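Lys-gingipain catalytic subunit (Porphyromonas gingivalis, PDB 6I9A) cleaves proteins after lysine as a secreted cysteine endopeptidase and may act as a virulence factor in periodontal disease. Local coordinates at residues P372-Y377 with N442-I447; I392-G397 with V436-S441; P281-G286 with H351-A356. All blocks are in the same frame, centred on the assembly; numbering follows the deposited sequence. Where two conformers were deposited one is given.

Contact 1: residues P372-Y377 with N442-I447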
loop_
_atom_site.group_PDB
_atom_site.type_symbol
_atom_site.label_atom_id
_atom_site.label_comp_id
_atom_site.label_asym_id
_atom_site.label_seq_id
_atom_site.Cartn_x
_atom_site.Cartn_y
_atom_site.Cartn_z
ATOM N N PRO A 372 -14.448 7.850 -5.367
ATOM C CA PRO A 372 -14.213 8.615 -4.121
ATOM C C PRO A 372 -15.141 9.841 -4.049
ATOM O O PRO A 372 -15.623 10.355 -5.067
ATOM C CB PRO A 372 -12.741 9.006 -4.209
ATOM C CG PRO A 372 -12.460 9.024 -5.734
ATOM C CD PRO A 372 -13.267 7.847 -6.249
ATOM N N LYS A 373 -15.415 10.266 -2.828
ATOM C CA LYS A 373 -16.303 11.383 -2.547
ATOM C C LYS A 373 -15.624 12.709 -2.753
ATOM O O LYS A 373 -14.404 12.825 -2.758
ATOM C CB LYS A 373 -16.801 11.267 -1.103
ATOM C CG LYS A 373 -17.718 10.020 -0.933
ATOM C CD LYS A 373 -18.142 9.764 0.490
ATOM C CE LYS A 373 -17.102 9.071 1.337
ATOM N NZ LYS A 373 -16.231 8.114 0.602
ATOM N N THR A 374 -16.438 13.758 -2.894
ATOM C CA THR A 374 -15.939 15.118 -3.007
ATOM C C THR A 374 -15.937 15.715 -1.603
ATOM O O THR A 374 -16.963 15.671 -0.902
ATOM C CB THR A 374 -16.825 15.921 -3.978
ATOM O OG1 THR A 374 -16.708 15.319 -5.269
ATOM C CG2 THR A 374 -16.362 17.381 -4.109
ATOM N N ASN A 375 -14.803 16.259 -1.183
ATOM C CA ASN A 375 -14.684 16.746 0.179
ATOM C C ASN A 375 -15.318 18.138 0.307
ATOM O O ASN A 375 -15.572 18.812 -0.701
ATOM C CB ASN A 375 -13.162 16.789 0.576
ATOM C CG ASN A 375 -12.955 16.514 2.056
ATOM O OD1 ASN A 375 -13.900 16.648 2.845
ATOM N ND2 ASN A 375 -11.727 16.146 2.443
ATOM N N THR A 376 -15.502 18.567 1.557
ATOM C CA THR A 376 -15.981 19.896 1.915
ATOM C C THR A 376 -14.862 20.568 2.686
ATOM O O THR A 376 -14.119 19.890 3.419
ATOM C CB THR A 376 -17.251 19.828 2.744
ATOM O OG1 THR A 376 -16.964 19.179 3.981
ATOM C CG2 THR A 376 -18.395 19.146 1.995
ATOM N N TYR A 377 -14.688 21.884 2.496
ATOM C CA TYR A 377 -13.611 22.587 3.187
ATOM C C TYR A 377 -13.855 24.069 3.084
ATOM O O TYR A 377 -14.603 24.525 2.201
ATOM C CB TYR A 377 -12.241 22.198 2.562
ATOM C CG TYR A 377 -12.100 22.666 1.142
ATOM C CD1 TYR A 377 -11.500 23.883 0.852
ATOM C CD2 TYR A 377 -12.605 21.917 0.091
ATOM C CE1 TYR A 377 -11.417 24.356 -0.445
ATOM C CE2 TYR A 377 -12.521 22.368 -1.219
ATOM C CZ TYR A 377 -11.928 23.598 -1.481
ATOM O OH TYR A 377 -11.820 24.068 -2.773
ATOM N N ASN A 442 -10.782 7.672 0.673
ATOM C CA ASN A 442 -11.930 7.555 -0.221
ATOM C C ASN A 442 -12.547 8.928 -0.557
ATOM O O ASN A 442 -13.720 8.986 -0.913
ATOM C CB ASN A 442 -12.984 6.566 0.253
ATOM C CG ASN A 442 -13.739 6.024 -0.925
ATOM O OD1 ASN A 442 -13.200 5.942 -2.045
ATOM N ND2 ASN A 442 -14.978 5.622 -0.703
ATOM N N TYR A 443 -11.732 10.001 -0.472
ATOM C CA TYR A 443 -12.119 11.318 -0.971
ATOM C C TYR A 443 -11.121 11.785 -1.990
ATOM O O TYR A 443 -9.914 11.521 -1.903
ATOM C CB TYR A 443 -12.161 12.368 0.170
ATOM C CG TYR A 443 -13.403 12.298 1.011
ATOM C CD1 TYR A 443 -13.606 11.252 1.911
ATOM C CD2 TYR A 443 -14.396 13.275 0.907
ATOM C CE1 TYR A 443 -14.779 11.166 2.667
ATOM C CE2 TYR A 443 -15.574 13.186 1.644
ATOM C CZ TYR A 443 -15.741 12.156 2.551
ATOM O OH TYR A 443 -16.918 12.066 3.266
ATOM N N LEU A 444 -11.611 12.534 -2.979
ATOM C CA LEU A 444 -10.731 13.204 -3.912
ATOM C C LEU A 444 -9.898 14.242 -3.154
ATOM O O LEU A 444 -10.415 14.883 -2.234
ATOM C CB LEU A 444 -11.594 13.912 -4.982
ATOM C CG LEU A 444 -12.332 12.952 -5.911
ATOM C CD1 LEU A 444 -13.415 13.702 -6.702
ATOM C CD2 LEU A 444 -11.359 12.274 -6.908
ATOM N N PRO A 445 -8.645 14.420 -3.534
ATOM C CA PRO A 445 -7.806 15.432 -2.838
ATOM C C PRO A 445 -8.232 16.848 -3.200
ATOM O O PRO A 445 -8.751 17.102 -4.302
ATOM C CB PRO A 445 -6.396 15.135 -3.375
ATOM C CG PRO A 445 -6.633 14.560 -4.788
ATOM C CD PRO A 445 -7.924 13.751 -4.652
ATOM N N VAL A 446 -7.960 17.773 -2.289
ATOM C CA VAL A 446 -8.114 19.220 -2.514
ATOM C C VAL A 446 -6.711 19.782 -2.568
ATOM O O VAL A 446 -5.920 19.567 -1.614
ATOM C CB VAL A 446 -8.933 19.854 -1.382
ATOM C CG1 VAL A 446 -9.025 21.366 -1.565
ATOM C CG2 VAL A 446 -10.319 19.228 -1.258
ATOM N N ILE A 447 -6.351 20.447 -3.661
ATOM C CA ILE A 447 -4.993 20.982 -3.865
ATOM C C ILE A 447 -5.138 22.445 -4.243
ATOM O O ILE A 447 -5.615 22.782 -5.327
ATOM C CB ILE A 447 -4.262 20.176 -4.937
ATOM C CG1 ILE A 447 -4.191 18.688 -4.574
ATOM C CG2 ILE A 447 -2.848 20.784 -5.205
ATOM C CD1 ILE A 447 -3.560 17.840 -5.698
HETATM O O HOH W 1 -9.848 15.629 0.382
HETATM O O HOH W 2 -12.561 16.601 -2.855
#

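Contact 2: residues I392-G397 with V436-S441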
loop_
_atom_site.group_PDB
_atom_site.type_symbol
_atom_site.label_atom_id
_atom_site.label_comp_id
_atom_site.label_asym_id
_atom_site.label_seq_id
_atom_site.Cartn_x
_atom_site.Cartn_y
_atom_site.Cartn_z
ATOM N N ILE A 392 -8.211 25.475 9.745
ATOM C CA ILE A 392 -8.666 25.213 8.399
ATOM C C ILE A 392 -9.842 24.259 8.564
ATOM O O ILE A 392 -9.712 23.311 9.325
ATOM C CB ILE A 392 -7.532 24.701 7.458
ATOM C CG1 ILE A 392 -6.488 25.848 7.261
ATOM C CG2 ILE A 392 -8.130 24.245 6.164
ATOM C CD1 ILE A 392 -5.311 25.609 6.324
ATOM N N GLN A 393 -10.968 24.518 7.897
ATOM C CA GLN A 393 -12.083 23.613 8.090
ATOM C C GLN A 393 -12.157 22.622 6.931
ATOM O O GLN A 393 -11.922 22.965 5.780
ATOM C CB GLN A 393 -13.381 24.377 8.317
ATOM C CG GLN A 393 -13.311 25.280 9.566
ATOM C CD GLN A 393 -12.521 26.553 9.333
ATOM O OE1 GLN A 393 -12.504 27.107 8.224
ATOM N NE2 GLN A 393 -11.871 27.054 10.382
ATOM N N ALA A 394 -12.494 21.378 7.281
ATOM C CA ALA A 394 -12.614 20.289 6.314
ATOM C C ALA A 394 -13.420 19.190 6.952
ATOM O O ALA A 394 -13.552 19.152 8.170
ATOM C CB ALA A 394 -11.244 19.784 5.874
ATOM N N SER A 395 -13.960 18.273 6.143
ATOM C CA SER A 395 -14.755 17.215 6.747
ATOM C C SER A 395 -13.983 16.466 7.823
ATOM O O SER A 395 -12.759 16.251 7.694
ATOM C CB SER A 395 -15.320 16.229 5.725
ATOM O OG SER A 395 -14.270 15.458 5.150
ATOM N N ALA A 396 -14.691 16.034 8.862
ATOM C CA ALA A 396 -14.077 15.336 9.987
ATOM C C ALA A 396 -13.167 14.198 9.507
ATOM O O ALA A 396 -13.575 13.338 8.748
ATOM C CB ALA A 396 -15.150 14.795 10.911
ATOM N N GLY A 397 -11.946 14.194 10.023
ATOM C CA GLY A 397 -10.976 13.166 9.677
ATOM C C GLY A 397 -10.039 13.546 8.565
ATOM O O GLY A 397 -9.059 12.848 8.332
ATOM N N VAL A 436 -1.779 24.280 -0.016
ATOM C CA VAL A 436 -2.655 23.707 0.993
ATOM C C VAL A 436 -3.257 22.490 0.378
ATOM O O VAL A 436 -3.922 22.578 -0.646
ATOM C CB VAL A 436 -3.751 24.676 1.478
ATOM C CG1 VAL A 436 -4.608 24.027 2.565
ATOM C CG2 VAL A 436 -3.139 25.984 1.980
ATOM N N VAL A 437 -3.033 21.323 0.986
ATOM C CA VAL A 437 -3.526 20.027 0.479
ATOM C C VAL A 437 -4.372 19.416 1.546
ATOM O O VAL A 437 -3.980 19.387 2.727
ATOM C CB VAL A 437 -2.361 19.108 0.025
ATOM C CG1 VAL A 437 -2.878 17.715 -0.371
ATOM C CG2 VAL A 437 -1.617 19.743 -1.149
ATOM N N ILE A 438 -5.545 18.916 1.142
ATOM C CA ILE A 438 -6.459 18.234 2.059
ATOM C C ILE A 438 -6.779 16.870 1.506
ATOM O O ILE A 438 -7.228 16.778 0.349
ATOM C CB ILE A 438 -7.754 19.042 2.306
ATOM C CG1 ILE A 438 -7.435 20.524 2.679
ATOM C CG2 ILE A 438 -8.632 18.346 3.373
ATOM C CD1 ILE A 438 -8.739 21.413 2.808
ATOM N N THR A 439 -6.517 15.836 2.294
ATOM C CA THR A 439 -6.779 14.454 1.838
ATOM C C THR A 439 -7.598 13.738 2.885
ATOM O O THR A 439 -7.634 14.105 4.068
ATOM C CB THR A 439 -5.443 13.696 1.599
ATOM O OG1 THR A 439 -4.659 13.673 2.801
ATOM C CG2 THR A 439 -4.601 14.284 0.458
ATOM N N ARG A 440 -8.294 12.705 2.437
ATOM C CA ARG A 440 -9.056 11.850 3.318
ATOM C C ARG A 440 -9.287 10.543 2.603
ATOM O O ARG A 440 -9.495 10.541 1.384
ATOM C CB ARG A 440 -10.406 12.507 3.699
ATOM C CG ARG A 440 -11.194 11.724 4.747
ATOM C CD ARG A 440 -12.467 12.444 5.154
ATOM N NE ARG A 440 -13.247 11.538 5.991
ATOM C CZ ARG A 440 -14.524 11.742 6.308
ATOM N NH1 ARG A 440 -15.154 12.855 5.906
ATOM N NH2 ARG A 440 -15.185 10.839 7.023
ATOM N N SER A 441 -9.297 9.425 3.334
ATOM C CA SER A 441 -9.523 8.114 2.704
ATOM C C SER A 441 -10.845 8.111 1.922
ATOM O O SER A 441 -11.895 8.484 2.452
ATOM C CB SER A 441 -9.587 7.045 3.794
ATOM O OG SER A 441 -10.038 5.806 3.240
#

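Contact 3: residues P281-G286 with H351-A356. With H8E (benzyl-N-[(2S)-1-[[(3S)-7-amino-1-(benzylamino)-1,2-dioxoheptan-3-yl]amino]-5-(2-methyl-2-phenylhydrazinyl)-1,5-dioxopentan-2-yl]carbamate), chain I.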
loop_
_atom_site.group_PDB
_atom_site.type_symbol
_atom_site.label_atom_id
_atom_site.label_comp_id
_atom_site.label_asym_id
_atom_site.label_seq_id
_atom_site.Cartn_x
_atom_site.Cartn_y
_atom_site.Cartn_z
ATOM N N PRO A 281 8.143 -16.085 -1.031
ATOM C CA PRO A 281 8.219 -17.560 -1.096
ATOM C C PRO A 281 6.860 -18.105 -1.546
ATOM O O PRO A 281 5.925 -17.365 -1.936
ATOM C CB PRO A 281 8.492 -17.930 0.343
ATOM C CG PRO A 281 7.589 -16.962 1.120
ATOM C CD PRO A 281 7.826 -15.651 0.351
ATOM N N ASN A 282 6.684 -19.412 -1.443
ATOM C CA ASN A 282 5.364 -19.997 -1.671
ATOM C C ASN A 282 4.362 -19.432 -0.694
ATOM O O ASN A 282 4.712 -19.155 0.469
ATOM C CB ASN A 282 5.439 -21.528 -1.464
ATOM C CG ASN A 282 6.307 -22.207 -2.499
ATOM O OD1 ASN A 282 6.653 -21.641 -3.528
ATOM N ND2 ASN A 282 6.648 -23.476 -2.254
ATOM N N SER A 283 3.124 -19.281 -1.113
ATOM C CA SER A 283 2.043 -18.996 -0.175
ATOM C C SER A 283 1.245 -20.278 0.011
ATOM O O SER A 283 1.494 -21.258 -0.711
ATOM C CB SER A 283 1.171 -17.804 -0.587
ATOM O OG SER A 283 0.316 -18.166 -1.661
ATOM N N TYR A 284 0.319 -20.292 0.976
ATOM C CA TYR A 284 -0.389 -21.528 1.296
ATOM C C TYR A 284 -1.864 -21.317 1.270
ATOM O O TYR A 284 -2.382 -20.250 1.619
ATOM C CB TYR A 284 0.045 -22.042 2.696
ATOM C CG TYR A 284 1.427 -22.638 2.643
ATOM C CD1 TYR A 284 2.569 -21.831 2.630
ATOM C CD2 TYR A 284 1.599 -24.016 2.522
ATOM C CE1 TYR A 284 3.830 -22.386 2.452
ATOM C CE2 TYR A 284 2.856 -24.581 2.356
ATOM C CZ TYR A 284 3.963 -23.770 2.356
ATOM O OH TYR A 284 5.180 -24.405 2.242
ATOM N N TRP A 285 -2.585 -22.378 0.863
ATOM C CA TRP A 285 -4.036 -22.240 0.723
ATOM C C TRP A 285 -4.716 -21.855 2.017
ATOM O O TRP A 285 -5.647 -21.037 1.995
ATOM C CB TRP A 285 -4.612 -23.556 0.174
ATOM C CG TRP A 285 -4.406 -23.735 -1.303
ATOM C CD1 TRP A 285 -3.451 -24.495 -1.910
ATOM C CD2 TRP A 285 -5.134 -23.078 -2.368
ATOM N NE1 TRP A 285 -3.556 -24.389 -3.287
ATOM C CE2 TRP A 285 -4.571 -23.529 -3.588
ATOM C CE3 TRP A 285 -6.212 -22.175 -2.404
ATOM C CZ2 TRP A 285 -5.051 -23.122 -4.824
ATOM C CZ3 TRP A 285 -6.703 -21.779 -3.643
ATOM C CH2 TRP A 285 -6.109 -22.242 -4.830
ATOM N N GLY A 286 -4.357 -22.482 3.146
ATOM C CA GLY A 286 -5.065 -22.169 4.390
ATOM C C GLY A 286 -4.833 -20.762 4.885
ATOM O O GLY A 286 -5.758 -19.970 5.043
ATOM N N HIS A 351 4.922 -16.509 11.519
ATOM C CA HIS A 351 6.224 -15.907 11.285
ATOM C C HIS A 351 6.556 -15.943 9.764
ATOM O O HIS A 351 7.014 -14.947 9.184
ATOM C CB HIS A 351 7.271 -16.622 12.142
ATOM C CG HIS A 351 8.611 -15.965 12.160
ATOM N ND1 HIS A 351 9.578 -16.411 13.058
ATOM C CD2 HIS A 351 9.120 -14.911 11.476
ATOM C CE1 HIS A 351 10.654 -15.648 12.866
ATOM N NE2 HIS A 351 10.425 -14.711 11.933
ATOM N N TYR A 352 6.348 -17.104 9.152
ATOM C CA TYR A 352 6.546 -17.249 7.728
ATOM C C TYR A 352 5.773 -16.169 6.957
ATOM O O TYR A 352 6.308 -15.558 6.039
ATOM C CB TYR A 352 6.101 -18.659 7.315
ATOM C CG TYR A 352 6.302 -18.994 5.861
ATOM C CD1 TYR A 352 5.426 -18.526 4.892
ATOM C CD2 TYR A 352 7.296 -19.884 5.462
ATOM C CE1 TYR A 352 5.557 -18.898 3.559
ATOM C CE2 TYR A 352 7.433 -20.265 4.132
ATOM C CZ TYR A 352 6.568 -19.773 3.186
ATOM O OH TYR A 352 6.692 -20.224 1.892
ATOM N N TYR A 353 4.480 -15.974 7.302
ATOM C CA TYR A 353 3.655 -14.979 6.570
ATOM C C TYR A 353 4.195 -13.565 6.709
ATOM O O TYR A 353 4.241 -12.834 5.704
ATOM C CB TYR A 353 2.167 -15.049 6.973
ATOM C CG TYR A 353 1.415 -15.862 5.928
ATOM C CD1 TYR A 353 0.436 -15.276 5.130
ATOM C CD2 TYR A 353 1.768 -17.185 5.659
ATOM C CE1 TYR A 353 -0.164 -15.983 4.090
ATOM C CE2 TYR A 353 1.225 -17.874 4.581
ATOM C CZ TYR A 353 0.261 -17.267 3.804
ATOM O OH TYR A 353 -0.282 -17.965 2.762
ATOM N N TRP A 354 4.659 -13.172 7.912
ATOM C CA TRP A 354 5.229 -11.825 8.058
ATOM C C TRP A 354 6.489 -11.698 7.234
ATOM O O TRP A 354 6.740 -10.608 6.708
ATOM C CB TRP A 354 5.446 -11.519 9.541
ATOM C CG TRP A 354 4.159 -11.277 10.280
ATOM C CD1 TRP A 354 3.457 -12.178 11.052
ATOM C CD2 TRP A 354 3.368 -10.077 10.232
ATOM N NE1 TRP A 354 2.297 -11.601 11.509
ATOM C CE2 TRP A 354 2.208 -10.303 11.018
ATOM C CE3 TRP A 354 3.517 -8.847 9.574
ATOM C CZ2 TRP A 354 1.221 -9.319 11.197
ATOM C CZ3 TRP A 354 2.562 -7.877 9.776
ATOM C CH2 TRP A 354 1.408 -8.113 10.551
ATOM N N GLU A 355 7.300 -12.768 7.080
ATOM C CA GLU A 355 8.465 -12.730 6.200
ATOM C C GLU A 355 8.089 -12.789 4.706
ATOM O O GLU A 355 8.890 -12.376 3.855
ATOM C CB GLU A 355 9.378 -13.927 6.478
ATOM C CG GLU A 355 10.171 -13.871 7.778
ATOM C CD GLU A 355 11.104 -15.048 7.956
ATOM O OE1 GLU A 355 10.919 -16.096 7.293
ATOM O OE2 GLU A 355 12.055 -14.906 8.753
ATOM N N ALA A 356 6.949 -13.401 4.386
ATOM C CA ALA A 356 6.607 -13.727 3.007
ATOM C C ALA A 356 6.034 -12.554 2.200
ATOM O O ALA A 356 6.459 -12.292 1.080
ATOM C CB ALA A 356 5.580 -14.868 2.990
HETATM C CAQ H8E I . 3.930 -22.608 -10.405
HETATM C CAK H8E I . 3.659 -22.528 -11.786
HETATM C CAH H8E I . 2.523 -23.149 -12.310
HETATM C CAL H8E I . 1.654 -23.869 -11.496
HETATM C CAR H8E I . 1.958 -23.945 -10.146
HETATM C CBO H8E I . 3.046 -23.305 -9.568
HETATM C CBA H8E I . 3.285 -23.487 -8.190
HETATM N NBE H8E I . 2.571 -22.514 -7.346
HETATM C CBL H8E I . 2.114 -22.814 -6.099
HETATM O OAE H8E I . 2.173 -23.965 -5.648
HETATM C CBN H8E I . 1.518 -21.654 -5.307
HETATM O OAG H8E I . 1.170 -20.671 -6.031
HETATM C CBS H8E I . 0.458 -22.145 -4.271
HETATM C CBB H8E I . -0.498 -21.036 -3.816
HETATM C CAY H8E I . -1.609 -21.549 -2.895
HETATM C CAX H8E I . -2.431 -20.452 -2.210
HETATM C CAW H8E I . -3.362 -19.737 -3.181
HETATM N NAB H8E I . -4.151 -18.711 -2.435
HETATM N NBG H8E I . 1.054 -22.802 -3.101
HETATM C C H8E I . 0.836 -24.056 -2.705
HETATM O O H8E I . 0.141 -24.879 -3.287
HETATM C CA H8E I . 1.706 -24.460 -1.522
HETATM N N H8E I . 1.141 -25.576 -0.769
HETATM C CBK H8E I . 0.004 -25.459 -0.037
HETATM O OAD H8E I . -0.659 -24.414 -0.099
HETATM O OBI H8E I . -0.302 -26.480 0.670
HETATM C CBD H8E I . -1.569 -26.478 1.424
HETATM C CBP H8E I . -1.864 -27.805 1.964
HETATM C CAS H8E I . -1.581 -28.144 3.287
HETATM C CAM H8E I . -1.878 -29.426 3.842
HETATM C CAI H8E I . -2.413 -30.369 2.947
HETATM C CAN H8E I . -2.628 -30.049 1.616
HETATM C CAT H8E I . -2.368 -28.787 1.110
HETATM C CB H8E I . 3.102 -24.858 -2.028
HETATM C CG H8E I . 3.077 -26.045 -3.027
HETATM C CD H8E I . 4.376 -26.156 -3.768
HETATM O OE1 H8E I . 5.337 -26.739 -3.264
HETATM N NE2 H8E I . 4.362 -25.505 -4.946
HETATM N NBT H8E I . 5.516 -25.339 -5.729
HETATM C CAA H8E I . 5.876 -23.907 -5.907
HETATM C CBQ H8E I . 5.667 -26.301 -6.775
HETATM C CAU H8E I . 6.383 -26.014 -7.948
HETATM C CAO H8E I . 6.560 -26.994 -8.921
HETATM C CAJ H8E I . 6.018 -28.260 -8.742
HETATM C CAP H8E I . 5.272 -28.548 -7.608
HETATM C CAV H8E I . 5.114 -27.578 -6.616
HETATM O O HOH W 3 7.432 -22.973 1.816
#

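Contact 1: residues P372-Y377 with N442-I447
The carbonyl oxygen of Asn442 takes two bonds from one residue, Lys373. Lys373 N reaches Asn442 O at 2.9 Å in a nearly straight bond, while Lys373 NZ comes to the same Asn442 O at 3.1 Å from the opposite face of the carbonyl plane, standing above it and not on a lone pair. The lysine chain can double back in this way because it leaves CB extended (chi2 174°) and then bends at chi3 (-80°) and again at chi4. On its way it lies over one face of the Tyr443 ring: Lys373 CB forms a CH-pi contact 3.8 Å from the Tyr443 ring centroid, Lys373 CE rests against Tyr443 CE1, and Lys373 NZ ends in an off-centre cation-pi position. Leu444 N returns the backbone pairing by donating to Lys373 O at 2.8 Å, which completes a single beta bridge between Lys373 and Tyr443. On the other side of this bridge Pro372 CG packs on Leu444 CD2. Further along, the backbones separate and two waters fill in, each donating to Leu444 O; one accepts from Asn375 N and the other from Asn375 ND2. Asn375 OD1 is taken by Ser395. Val446 then closes the contact with CG1 set over one face of the Tyr377 ring, 3.7 Å from its centroid. Segment 372-377, which runs into strand 377-378 of the Ig-like domain, is thus joined to the turn between strands 432-439 and 446-452, with Asn375, Tyr377 and Val446 all resting on Ile438 of strand 432-439 and Pro372 touching Leu150 in a loop of the catalytic part.

Contact 2: residues I392-G397 with V436-S441
With chi1 at -174° and the chain stretched out through CG and CD to NE, Arg440 carries its guanidinium across to Ser395, whose OG is turned back between its own backbone N and carbonyl carbon (chi1 69°). Arg440 NH1 donates to Ser395 OG at 2.9 Å, the hydroxyl lying near the edge of the guanidinium, a little out of its plane. The carbonyl of Ala396 meets the same group in another way: Ala396 O stands over the centre of one face, 3.1 Å from Arg440 CZ, and the approach is too steep for any of the three nitrogens to bond to it. This placement is probably favourable electrostatically, the carbonyl dipole facing the positive charge. Ser395 OG has a second partner in Asn375, so one hydroxyl links the arginine to segment 372-377.

Away from this polar end the contact is apolar, with side chains meeting at ordinary packing distances. Ala394 CB touches Ile438 CG2 at 3.9 Å, and Ile392 CD1 approaches Val436 CG1 at 4.1 Å; Ile392 CG2 and Ile438 CD1 are more distant still. The two strands run in roughly the same direction, 29° apart, with their axes 9.6 Å from each other at closest approach, a spacing bridged by side chains. This is packing of facing layers in the Ig-like beta-sandwich. Strand 389-394 pairs with 377-378 and 419-424, strand 432-439 with 399-404 and 446-452, and Val400 and Ile402 of strand 399-404 together with Tyr377 fill in around the two isoleucines.

Contact 3: residues P281-G286 with H351-A356
Tyr352 and Tyr353 of helix 350-356 meet the loop Pro281-Tyr284, which leads into helix 285-293, in the caspase-like alpha/beta fold of the C25 catalytic domain (clan CD), behind the inhibitor pocket. These two tyrosines supply the direct hydrogen bonds. Tyr352 OH donates to Asn282 O at 2.7 Å, and Tyr353 OH accepts from Tyr284 N at 3.0 Å in an almost straight bond (170°). Tyr353 OH also bonds to Asp288, which holds Ser283 OG as well. A water joins the hydroxyls of Tyr284 and Tyr352.

Among the aromatic contacts, Tyr284 turns its edge toward the face of Tyr352 in an offset edge-to-face pair, planes at 80°. Apolar packing is tight at Pro281, whose CG lies 3.5 Å from Ala356 CB and also meets Tyr352 CZ.

The supported loop grips the inhibitor KYT-36 (H8E) from its other side. Ser283 O accepts from H8E NBG and Trp285 N donates to H8E OAD, so the inhibitor's amide N-H and its carbamate carbonyl are each bonded to the loop backbone. One face of the Tyr284 ring lies under H8E CA, while the lysine-like chain runs across the indole of Trp285. Asn282 OD1 approaches the methyl carbon CAA of H8E at 3.4 Å.

In the fold
Contacts 1 and 2 belong to one unit, the C-terminal Ig-like domain, with centres about 8 Å apart. They touch directly: Asn375 OD1 of contact 1 lies 2.6 Å from Ser395 OG of contact 2, and Val446 O is 2.9 Å from Ile438 N, where strands 446-452 and 432-439 pair. Contact 2 lies between the two halves of contact 1 in sequence. Contact 3 belongs to the catalytic domain on the opposite side of the chain's centre, its own centre about 37 Å from those of the other two. It alone reaches the inhibitor pocket, with the side chain of Asn282 about 4 Å from that of the nucleophile Cys249.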